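Local atomic coordinates of taurocyamine kinase (Schistosoma mansoni, PDB entry 4WOD), a protein that reversibly transfers a phosphate group between ATP and taurocyamine, as a duplicated phosphagen kinase with two fused repeats. Residues Ala282-Leu287 with Glu347-Leu352. The protein carries 4 engineered substitutions. Sequence-based numbering, arbitrary orientation.
Sequences AKIPML and ELEVML
Glu349 places its carboxylate against the short, weakly bonded helix 285-288 and receives two backbone N-H groups there, from Met286 and Leu287. OE1 of Glu349 accepts from N of Leu287 at 2.7 Å with an angle of 157°. OE2 of Glu349 accepts from N of Met286 in a longer bond of 3.3 Å. Each oxygen uses its syn lone pair, the one facing the other oxygen, so the pair of bonds fixes the rotation of the carboxylate. CG of Glu349 is anti to the backbone N, and the bend at chi2 (75°) turns the carboxylate toward the two N-H groups. These probably stabilise the negative charge of Glu349.

The buried side is tightly packed. CB of Leu287 lies 3.2 Å from OE1 of Glu349. CD1 of Leu352 reaches the backbone of Leu287, 3.5 Å from its CA. The looser edge of this side is where Leu287 and Leu348 cross at about a right angle, with CD1 of Leu287 4.2 Å from CD2 of Leu348.

The other side is wetter. A water donates to both O of Lys283 and OE2 of Glu349, while the Lys283 side chain leads away into solvent. Exposed Pro285 sets its CD 3.4 Å from OE2 of Glu349. Partly exposed Met286 lays CG 3.9 Å from CB of Leu352.

Gln353, one turn on, also bonds OE2 of Glu349. The contact joins the turn and short helix that follow strand 277-283, in the antiparallel sheet of the first catalytic domain, to the long helix 331-355. Phe293 of helix 293-299 touches both Ile284 and Leu287.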
# COMPACT_ATOMS: atom_id res chain seq x y z
N ALA A 282 -17.91 7.52 6.33
CA ALA A 282 -17.78 7.01 7.69
C ALA A 282 -16.61 7.65 8.41
O ALA A 282 -15.60 7.95 7.79
CB ALA A 282 -17.62 5.51 7.67
N LYS A 283 -16.76 7.82 9.72
CA LYS A 283 -15.66 8.27 10.60
C LYS A 283 -14.82 7.10 11.08
O LYS A 283 -15.19 6.41 12.04
CB LYS A 283 -16.21 9.04 11.81
CG LYS A 283 -16.98 10.30 11.49
CD LYS A 283 -18.04 10.55 12.55
CE LYS A 283 -19.40 10.92 11.96
NZ LYS A 283 -20.54 10.63 12.90
N ILE A 284 -13.67 6.89 10.44
CA ILE A 284 -12.77 5.80 10.81
C ILE A 284 -11.31 6.28 10.97
O ILE A 284 -10.40 5.71 10.36
CB ILE A 284 -12.83 4.68 9.76
CG1 ILE A 284 -12.48 5.23 8.36
CG2 ILE A 284 -14.26 4.08 9.71
CD1 ILE A 284 -12.10 4.17 7.37
N PRO A 285 -11.08 7.29 11.82
CA PRO A 285 -9.72 7.86 11.95
C PRO A 285 -8.66 6.85 12.40
O PRO A 285 -7.51 6.95 11.95
CB PRO A 285 -9.90 8.95 13.01
CG PRO A 285 -11.05 8.47 13.84
CD PRO A 285 -12.00 7.86 12.82
N MET A 286 -9.00 5.90 13.27
CA MET A 286 -7.98 5.02 13.80
C MET A 286 -7.62 3.96 12.78
O MET A 286 -6.45 3.66 12.58
CB MET A 286 -8.42 4.39 15.12
CG MET A 286 -7.26 3.95 15.99
SD MET A 286 -7.67 3.96 17.76
CE MET A 286 -7.51 5.70 18.11
N LEU A 287 -8.63 3.43 12.10
CA LEU A 287 -8.41 2.47 11.03
C LEU A 287 -7.63 3.10 9.88
O LEU A 287 -6.73 2.47 9.31
CB LEU A 287 -9.75 1.93 10.51
CG LEU A 287 -9.84 1.11 9.22
CD1 LEU A 287 -9.07 -0.21 9.29
CD2 LEU A 287 -11.32 0.86 8.91
N GLU A 347 -16.62 -2.42 12.30
CA GLU A 347 -16.42 -3.24 13.50
C GLU A 347 -14.94 -3.17 13.94
O GLU A 347 -14.63 -3.12 15.14
CB GLU A 347 -16.83 -4.69 13.26
CG GLU A 347 -18.33 -4.92 13.26
CD GLU A 347 -18.73 -6.34 12.86
OE1 GLU A 347 -17.93 -7.04 12.22
OE2 GLU A 347 -19.86 -6.76 13.17
N LEU A 348 -14.04 -3.13 12.96
CA LEU A 348 -12.62 -3.02 13.27
C LEU A 348 -12.27 -1.64 13.85
O LEU A 348 -11.42 -1.54 14.74
CB LEU A 348 -11.78 -3.33 12.03
CG LEU A 348 -10.28 -3.52 12.25
CD1 LEU A 348 -10.03 -4.52 13.36
CD2 LEU A 348 -9.62 -3.98 10.96
N GLU A 349 -12.91 -0.58 13.36
CA GLU A 349 -12.67 0.74 13.94
C GLU A 349 -13.09 0.74 15.41
O GLU A 349 -12.39 1.27 16.28
CB GLU A 349 -13.42 1.83 13.18
CG GLU A 349 -13.40 3.18 13.86
CD GLU A 349 -12.06 3.91 13.74
OE1 GLU A 349 -11.22 3.48 12.92
OE2 GLU A 349 -11.86 4.91 14.46
N VAL A 350 -14.24 0.13 15.67
CA VAL A 350 -14.75 0.06 17.05
C VAL A 350 -13.77 -0.70 17.93
O VAL A 350 -13.46 -0.26 19.05
CB VAL A 350 -16.14 -0.60 17.08
CG1 VAL A 350 -16.52 -0.96 18.52
CG2 VAL A 350 -17.16 0.34 16.48
N MET A 351 -13.25 -1.82 17.43
CA MET A 351 -12.28 -2.61 18.19
C MET A 351 -11.02 -1.81 18.45
O MET A 351 -10.50 -1.81 19.57
CB MET A 351 -11.93 -3.91 17.45
CG MET A 351 -13.05 -4.95 17.45
SD MET A 351 -12.64 -6.43 16.50
CE MET A 351 -13.29 -6.01 14.91
N LEU A 352 -10.53 -1.11 17.43
CA LEU A 352 -9.35 -0.26 17.60
C LEU A 352 -9.58 0.80 18.67
O LEU A 352 -8.72 1.02 19.53
CB LEU A 352 -8.97 0.42 16.29
CG LEU A 352 -8.43 -0.43 15.15
CD1 LEU A 352 -8.49 0.35 13.84
CD2 LEU A 352 -6.96 -0.93 15.42
O HOH W 1 -14.32 6.39 15.16